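Local coordinates for protein AAC3-I (Uncultured bacterium, PDB 5HMN) that probably acetylates aminoglycoside antibiotics with acetyl-coenzyme A as donor, as a GNAT-fold N-acetyltransferase linked to antibiotic resistance, at residues Met18-Ala23 against Gly63-Gly68; Tyr53-Ala58 against Glu106-Leu111; Arg81-Ile86 against Ala117-Val122. All blocks are in the same frame, centred on the assembly; numbering follows the deposited sequence.

Contact 1 of 3, residues Met18-Ala23 against Gly63-Gly68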
# COMPACT_ATOMS: atom_id res chain seq x y z
N MET C 18 -12.81 -6.62 -15.46
CA MET C 18 -11.64 -5.87 -15.02
C MET C 18 -11.09 -5.02 -16.16
O MET C 18 -10.69 -3.88 -15.96
CB MET C 18 -10.56 -6.83 -14.49
CG MET C 18 -9.37 -6.13 -13.86
SD MET C 18 -9.80 -5.42 -12.27
CE MET C 18 -8.60 -4.10 -12.15
N GLU C 19 -11.09 -5.59 -17.37
CA GLU C 19 -10.60 -4.89 -18.56
C GLU C 19 -11.41 -3.65 -18.89
O GLU C 19 -10.87 -2.63 -19.30
CB GLU C 19 -10.60 -5.84 -19.77
CG GLU C 19 -9.51 -6.90 -19.72
CD GLU C 19 -8.27 -6.41 -19.00
OE1 GLU C 19 -7.39 -5.81 -19.65
OE2 GLU C 19 -8.17 -6.63 -17.77
N THR C 20 -12.72 -3.76 -18.73
CA THR C 20 -13.61 -2.64 -18.97
C THR C 20 -13.42 -1.59 -17.87
O THR C 20 -13.44 -0.39 -18.14
CB THR C 20 -15.08 -3.09 -19.01
OG1 THR C 20 -15.23 -4.10 -20.02
CG2 THR C 20 -16.00 -1.92 -19.33
N LEU C 21 -13.21 -2.06 -16.65
CA LEU C 21 -12.97 -1.17 -15.52
C LEU C 21 -11.71 -0.34 -15.74
O LEU C 21 -11.66 0.83 -15.39
CB LEU C 21 -12.88 -1.97 -14.22
CG LEU C 21 -12.67 -1.15 -12.95
CD1 LEU C 21 -13.73 -0.07 -12.84
CD2 LEU C 21 -12.67 -2.04 -11.72
N LEU C 22 -10.69 -0.96 -16.35
CA LEU C 22 -9.46 -0.26 -16.68
C LEU C 22 -9.73 0.92 -17.62
O LEU C 22 -9.12 1.97 -17.49
CB LEU C 22 -8.45 -1.21 -17.31
CG LEU C 22 -7.79 -2.23 -16.37
CD1 LEU C 22 -6.80 -3.11 -17.14
CD2 LEU C 22 -7.10 -1.54 -15.21
N ALA C 23 -10.66 0.73 -18.55
CA ALA C 23 -11.05 1.80 -19.47
C ALA C 23 -11.78 2.93 -18.74
O ALA C 23 -11.64 4.10 -19.10
CB ALA C 23 -11.92 1.24 -20.60
N GLY C 63 -26.16 -2.91 -16.50
CA GLY C 63 -25.17 -3.70 -17.21
C GLY C 63 -23.94 -2.92 -17.64
O GLY C 63 -23.01 -3.49 -18.21
N GLU C 64 -23.94 -1.62 -17.39
CA GLU C 64 -22.80 -0.77 -17.76
C GLU C 64 -21.94 -0.39 -16.55
O GLU C 64 -22.44 0.15 -15.57
CB GLU C 64 -23.28 0.51 -18.45
CG GLU C 64 -22.15 1.41 -18.91
CD GLU C 64 -22.60 2.83 -19.20
OE1 GLU C 64 -23.70 3.22 -18.74
OE2 GLU C 64 -21.86 3.56 -19.90
N ILE C 65 -20.65 -0.68 -16.64
CA ILE C 65 -19.70 -0.25 -15.61
C ILE C 65 -19.54 1.27 -15.67
O ILE C 65 -19.17 1.81 -16.71
CB ILE C 65 -18.33 -0.93 -15.79
CG1 ILE C 65 -18.46 -2.43 -15.53
CG2 ILE C 65 -17.29 -0.30 -14.86
CD1 ILE C 65 -17.17 -3.21 -15.75
N VAL C 66 -19.85 1.94 -14.57
CA VAL C 66 -19.80 3.40 -14.51
C VAL C 66 -18.81 3.89 -13.45
O VAL C 66 -18.60 5.09 -13.28
CB VAL C 66 -21.19 4.00 -14.22
CG1 VAL C 66 -22.17 3.64 -15.34
CG2 VAL C 66 -21.70 3.50 -12.88
N GLY C 67 -18.19 2.95 -12.75
CA GLY C 67 -17.22 3.30 -11.73
C GLY C 67 -16.59 2.07 -11.13
O GLY C 67 -17.01 0.95 -11.39
N GLY C 68 -15.57 2.27 -10.29
CA GLY C 68 -14.92 1.15 -9.65
C GLY C 68 -13.83 1.52 -8.66
O GLY C 68 -13.46 2.69 -8.52
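Leu21 lays its CD1 methyl over one face of the flat peptide group joining Gly67 to Gly68, displaced from the centre of that group toward its rim. There it meets Gly68 CA at 3.6 Å and Gly67 O at 3.7 Å, so a branched aliphatic end rests directly on strand backbone. Gly68 has no side chain to hold the helix off at this point. Ile65 CG2, 4.1 Å from Leu21 CD1, is a further, looser neighbour of the same methyl. The leucine reaches this place because its CG is anti to the backbone N (chi1 -178°), which carries the branched end from the helix flank down to the strand.

Thr20, the residue before Leu21, makes the outer part of the contact. Its CB lies 3.9 Å from Ile65 CD1 and its CG2 4.0 Å from that same atom, the two side chains crossing at a slant. The hydroxyl takes no part in this apolar touch: OG1 turns back to its own helix, where it forms a weak hydrogen bond with Ala16 O. No hydrogen bond joins the two segments, and the burial runs from solvent-exposed Thr20 to buried Leu21.

The axes of helix 18-23 and strand 64-68 approach to 8.5 Å and run at 77°, so the helix lies almost square across the strand. Strand 64-75 pairs with strand 54-61, and opposite Ala59 the pairing is interrupted by a classic beta bulge at Val66 and Gly67; Gly68 pairs with Ala90 of strand 82-91. A helix packed on the central sheet in this way belongs to the GNAT fold, and here helix 15-28 also sets Met18 against Ala56 of strand 54-61 and Phe77 of the second subunit.

Contact 2 of 3, residues Tyr53-Ala58 against Glu106-Leu111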
# COMPACT_ATOMS: atom_id res chain seq x y z
N TYR C 53 -5.13 -10.70 -1.03
CA TYR C 53 -5.07 -9.31 -0.60
C TYR C 53 -5.66 -8.30 -1.58
O TYR C 53 -5.97 -7.17 -1.20
CB TYR C 53 -3.62 -8.93 -0.29
CG TYR C 53 -2.69 -9.05 -1.48
CD1 TYR C 53 -2.43 -7.97 -2.30
CD2 TYR C 53 -2.06 -10.26 -1.76
CE1 TYR C 53 -1.58 -8.08 -3.38
CE2 TYR C 53 -1.20 -10.38 -2.84
CZ TYR C 53 -0.97 -9.28 -3.65
OH TYR C 53 -0.11 -9.40 -4.72
N PHE C 54 -5.82 -8.69 -2.84
CA PHE C 54 -6.33 -7.75 -3.84
C PHE C 54 -7.86 -7.71 -3.86
O PHE C 54 -8.52 -8.74 -3.80
CB PHE C 54 -5.81 -8.10 -5.24
CG PHE C 54 -6.22 -7.12 -6.30
CD1 PHE C 54 -5.68 -5.84 -6.33
CD2 PHE C 54 -7.15 -7.46 -7.28
CE1 PHE C 54 -6.05 -4.93 -7.30
CE2 PHE C 54 -7.52 -6.56 -8.26
CZ PHE C 54 -6.97 -5.28 -8.27
N ILE C 55 -8.40 -6.49 -3.93
CA ILE C 55 -9.85 -6.29 -3.97
C ILE C 55 -10.22 -5.36 -5.12
O ILE C 55 -9.72 -4.24 -5.22
CB ILE C 55 -10.39 -5.70 -2.65
CG1 ILE C 55 -10.11 -6.65 -1.48
CG2 ILE C 55 -11.89 -5.43 -2.76
CD1 ILE C 55 -10.53 -6.11 -0.13
N ALA C 56 -11.11 -5.83 -6.00
CA ALA C 56 -11.59 -5.01 -7.11
C ALA C 56 -13.10 -4.90 -7.08
O ALA C 56 -13.80 -5.92 -7.12
CB ALA C 56 -11.12 -5.59 -8.44
N LEU C 57 -13.61 -3.68 -6.99
CA LEU C 57 -15.05 -3.45 -6.97
C LEU C 57 -15.49 -2.70 -8.23
O LEU C 57 -14.80 -1.80 -8.70
CB LEU C 57 -15.46 -2.64 -5.73
CG LEU C 57 -15.07 -3.19 -4.36
CD1 LEU C 57 -15.60 -2.29 -3.26
CD2 LEU C 57 -15.58 -4.62 -4.19
N ALA C 58 -16.64 -3.08 -8.76
CA ALA C 58 -17.20 -2.41 -9.93
C ALA C 58 -18.62 -1.94 -9.66
O ALA C 58 -19.42 -2.67 -9.09
CB ALA C 58 -17.16 -3.33 -11.14
N GLU C 106 -18.65 2.19 0.90
CA GLU C 106 -19.53 1.53 1.86
C GLU C 106 -19.43 0.01 1.70
O GLU C 106 -19.45 -0.73 2.68
CB GLU C 106 -20.98 1.99 1.68
CG GLU C 106 -21.96 1.31 2.61
CD GLU C 106 -23.29 2.05 2.71
OE1 GLU C 106 -23.79 2.52 1.66
OE2 GLU C 106 -23.82 2.16 3.83
N LYS C 107 -19.31 -0.43 0.45
CA LYS C 107 -19.14 -1.85 0.14
C LYS C 107 -17.79 -2.35 0.64
O LYS C 107 -17.68 -3.47 1.14
CB LYS C 107 -19.26 -2.08 -1.36
CG LYS C 107 -18.91 -3.48 -1.81
CD LYS C 107 -19.97 -4.48 -1.41
CE LYS C 107 -19.68 -5.85 -1.99
NZ LYS C 107 -20.72 -6.84 -1.61
N LEU C 108 -16.76 -1.51 0.50
CA LEU C 108 -15.42 -1.89 0.94
C LEU C 108 -15.37 -2.02 2.46
O LEU C 108 -14.63 -2.84 2.99
CB LEU C 108 -14.40 -0.87 0.45
CG LEU C 108 -12.93 -1.25 0.63
CD1 LEU C 108 -12.62 -2.53 -0.13
CD2 LEU C 108 -12.01 -0.13 0.18
N LYS C 109 -16.16 -1.20 3.15
CA LYS C 109 -16.26 -1.26 4.60
C LYS C 109 -16.81 -2.60 5.08
O LYS C 109 -16.23 -3.25 5.95
CB LYS C 109 -17.14 -0.13 5.14
CG LYS C 109 -16.51 1.25 5.06
CD LYS C 109 -17.43 2.29 5.68
CE LYS C 109 -16.80 3.67 5.67
NZ LYS C 109 -17.66 4.69 6.34
N GLU C 110 -17.95 -3.01 4.52
CA GLU C 110 -18.57 -4.27 4.93
C GLU C 110 -17.73 -5.46 4.49
O GLU C 110 -17.78 -6.53 5.09
CB GLU C 110 -20.00 -4.38 4.38
CG GLU C 110 -20.10 -4.39 2.88
CD GLU C 110 -21.54 -4.47 2.39
OE1 GLU C 110 -22.33 -3.57 2.74
OE2 GLU C 110 -21.87 -5.43 1.67
N LEU C 111 -16.93 -5.27 3.44
CA LEU C 111 -15.97 -6.29 3.03
C LEU C 111 -14.80 -6.33 4.00
O LEU C 111 -14.26 -7.40 4.30
CB LEU C 111 -15.47 -6.03 1.61
CG LEU C 111 -16.37 -6.48 0.46
CD1 LEU C 111 -15.73 -6.12 -0.87
CD2 LEU C 111 -16.65 -7.97 0.54
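Leu111 N donates to Lys107 O at 3.0 Å, a helical backbone bond that spans one turn and joins two residues whose side chains both touch Leu57. Everything that passes between strand and helix is apolar, and Leu57 does most of it by dividing its two methyls between different parts of the helix. CD1 reaches the helical turn at Lys107 and Leu108, where it meets Lys107 CG at 3.8 Å and Leu108 CB at 4.1 Å. Its other branch, CD2, comes within 3.6 Å of Leu111 CD1; here the two leucines run alongside in opposite directions, each passing the other's end.

Two residues earlier on the same face of the strand, Ile55 receives Leu108. Leu108 CD1 lies 4.0 Å from Ile55 CG2 and 4.1 Å from Ile55 CD1, so one methyl touches both ends of the branched isoleucine. A chi1 of -170°, with CG opposite the backbone N, swings Leu108 from the helix flank toward the sheet.

Lys107 serves the contact with the aliphatic start of its chain alone. A bend at chi2 (72°) takes the rest away from Leu57, and the ammonium NZ makes a long salt bridge of 3.8 Å with Glu110 OE2 on the outer part of the helix. The charge therefore stays at the margin while CB and CG pack inward.

Leu69 of strand 64-75 also touches both Leu57 and Leu108, and Gln9 of strand 5-9 touches Leu57 and Leu111. The axis of helix segment 106-111 runs at 143° to that of strand 54-58, closer to antiparallel than to parallel. This is the packing of a helix on the central sheet of a GNAT acetyltransferase; helix 100-115 is the one that, in this family, follows the loop binding the coenzyme A pyrophosphate.

Contact 3 of 3, residues Arg81-Ile86 against Ala117-Val122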
# COMPACT_ATOMS: atom_id res chain seq x y z
N ARG C 81 -3.56 -7.72 12.86
CA ARG C 81 -4.58 -6.83 12.33
C ARG C 81 -4.29 -6.54 10.87
O ARG C 81 -3.20 -6.84 10.37
CB ARG C 81 -4.65 -5.54 13.13
CG ARG C 81 -3.41 -4.67 12.99
CD ARG C 81 -3.38 -3.56 14.03
NE ARG C 81 -2.25 -2.67 13.82
CZ ARG C 81 -1.86 -1.74 14.69
NH1 ARG C 81 -2.52 -1.58 15.82
NH2 ARG C 81 -0.81 -0.98 14.42
N SER C 82 -5.25 -5.95 10.17
CA SER C 82 -5.04 -5.62 8.77
C SER C 82 -5.69 -4.29 8.41
O SER C 82 -6.66 -3.86 9.04
CB SER C 82 -5.58 -6.73 7.87
OG SER C 82 -6.99 -6.85 7.97
N GLU C 83 -5.13 -3.63 7.41
CA GLU C 83 -5.71 -2.40 6.87
C GLU C 83 -5.90 -2.53 5.37
O GLU C 83 -5.14 -3.24 4.70
CB GLU C 83 -4.82 -1.20 7.16
CG GLU C 83 -3.99 -1.32 8.41
CD GLU C 83 -2.93 -0.23 8.49
OE1 GLU C 83 -2.63 0.39 7.45
OE2 GLU C 83 -2.41 0.01 9.60
N ILE C 84 -6.90 -1.84 4.84
CA ILE C 84 -7.17 -1.87 3.41
C ILE C 84 -6.73 -0.56 2.77
O ILE C 84 -7.16 0.52 3.18
CB ILE C 84 -8.65 -2.14 3.11
CG1 ILE C 84 -9.08 -3.48 3.71
CG2 ILE C 84 -8.91 -2.12 1.61
CD1 ILE C 84 -10.54 -3.80 3.47
N TYR C 85 -5.84 -0.66 1.79
CA TYR C 85 -5.35 0.51 1.08
C TYR C 85 -6.09 0.68 -0.25
O TYR C 85 -5.95 -0.12 -1.16
CB TYR C 85 -3.85 0.38 0.84
CG TYR C 85 -3.24 1.50 0.03
CD1 TYR C 85 -3.53 2.83 0.29
CD2 TYR C 85 -2.34 1.22 -1.00
CE1 TYR C 85 -2.96 3.85 -0.45
CE2 TYR C 85 -1.77 2.23 -1.74
CZ TYR C 85 -2.09 3.55 -1.46
OH TYR C 85 -1.52 4.56 -2.20
N ILE C 86 -6.89 1.74 -0.34
CA ILE C 86 -7.50 2.11 -1.62
C ILE C 86 -6.44 2.67 -2.55
O ILE C 86 -5.87 3.74 -2.28
CB ILE C 86 -8.63 3.14 -1.43
CG1 ILE C 86 -9.73 2.56 -0.54
CG2 ILE C 86 -9.19 3.55 -2.78
CD1 ILE C 86 -10.92 3.50 -0.35
N ALA C 117 -10.42 -6.33 9.03
CA ALA C 117 -9.66 -5.09 8.91
C ALA C 117 -10.23 -4.04 9.84
O ALA C 117 -11.45 -3.95 10.01
CB ALA C 117 -9.66 -4.60 7.48
N TYR C 118 -9.36 -3.23 10.45
CA TYR C 118 -9.81 -2.26 11.44
C TYR C 118 -9.87 -0.85 10.85
O TYR C 118 -10.43 0.06 11.47
CB TYR C 118 -8.91 -2.28 12.68
CG TYR C 118 -7.57 -1.59 12.50
CD1 TYR C 118 -7.38 -0.29 12.95
CD2 TYR C 118 -6.51 -2.24 11.89
CE1 TYR C 118 -6.16 0.35 12.79
CE2 TYR C 118 -5.29 -1.61 11.72
CZ TYR C 118 -5.12 -0.32 12.18
OH TYR C 118 -3.91 0.31 12.01
N VAL C 119 -9.30 -0.67 9.66
CA VAL C 119 -9.28 0.66 9.05
C VAL C 119 -9.06 0.59 7.53
O VAL C 119 -8.44 -0.34 7.01
CB VAL C 119 -8.20 1.56 9.70
CG1 VAL C 119 -6.81 1.11 9.30
CG2 VAL C 119 -8.42 3.03 9.36
N ILE C 120 -9.61 1.57 6.83
CA ILE C 120 -9.34 1.75 5.42
C ILE C 120 -8.65 3.09 5.23
O ILE C 120 -9.07 4.09 5.80
CB ILE C 120 -10.65 1.71 4.59
CG1 ILE C 120 -11.32 0.34 4.74
CG2 ILE C 120 -10.37 2.02 3.13
CD1 ILE C 120 -12.70 0.27 4.09
N PHE C 121 -7.56 3.11 4.46
CA PHE C 121 -6.90 4.38 4.21
C PHE C 121 -6.63 4.60 2.72
O PHE C 121 -6.58 3.65 1.93
CB PHE C 121 -5.60 4.50 5.03
CG PHE C 121 -4.50 3.57 4.58
CD1 PHE C 121 -3.46 4.05 3.80
CD2 PHE C 121 -4.50 2.24 4.96
CE1 PHE C 121 -2.44 3.21 3.39
CE2 PHE C 121 -3.48 1.39 4.55
CZ PHE C 121 -2.45 1.88 3.76
N VAL C 122 -6.50 5.86 2.35
CA VAL C 122 -6.34 6.23 0.95
C VAL C 122 -5.60 7.57 0.86
O VAL C 122 -5.87 8.49 1.64
CB VAL C 122 -7.70 6.32 0.22
CG1 VAL C 122 -8.65 7.26 0.94
CG2 VAL C 122 -7.51 6.74 -1.23
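Glu83 lies alongside Val119 and Tyr118, and each part of its side chain has a neighbour in residues 117-122. CB meets Val119 CG1 at 3.7 Å, and CG approaches Tyr118 CE2 at 3.6 Å. Extended beyond CG (chi2 168°), the chain carries its carboxylate out to Tyr118 and Phe121. OE1 comes obliquely to Phe121 CE2, 3.2 Å away, with ring and carboxylate planes nearly perpendicular, while OE2 accepts a 2.9 Å hydrogen bond from Tyr118 OH. That hydroxyl comes from above the carboxylate plane, 38° out of it. Tyr87 of the second subunit adds a weak bond to OE2. The hydroxyl of Tyr118 also lies over one face of the Arg81 guanidinium, whose NH2 forms a salt bridge with Glu78.

Ile84 makes two bonds to the neighbouring strand: its N donates to Val119 O at 3.1 Å, and its O accepts from Phe121 N at 2.9 Å. Ile86 N then donates to Phe121 O at 3.0 Å. On the face of Glu83, the Tyr85 and Phe121 rings lie at 20° with centroids 5.0 Å apart, strongly offset. On the other, Leu108 covers Ile84, Ile86 and Ile120, while Val122 touches bound coenzyme A.

Residues 120-122 also pair antiparallel with a strand of the second subunit, continuing the sheet. Strand 82-91, helix 100-115 and strand 119-124 make up a beta-alpha-beta unit of the GNAT fold.

How the contacts relate
All three contacts are largely buried and reach one mixed sheet, but they hold it differently. Contacts 1 and 2 set helices 15-28 and 100-115 on opposite faces by aliphatic packing without a cross-bond: Met18 touches Ala56, whose side chain points away from helix 106-111, whereas Ile55 and Leu57 point toward it. Contact 3 instead joins two strands within the sheet by backbone hydrogen bonds and adds a polar, aromatic face shared with the second subunit. Contact 1 rises to the surface at one end. Its Leu21 CD2 packs on Leu57 O, and strands 54-61 and 64-75 are neighbours. Leu108 links contacts 2 and 3; contacts 1 and 3 do not touch.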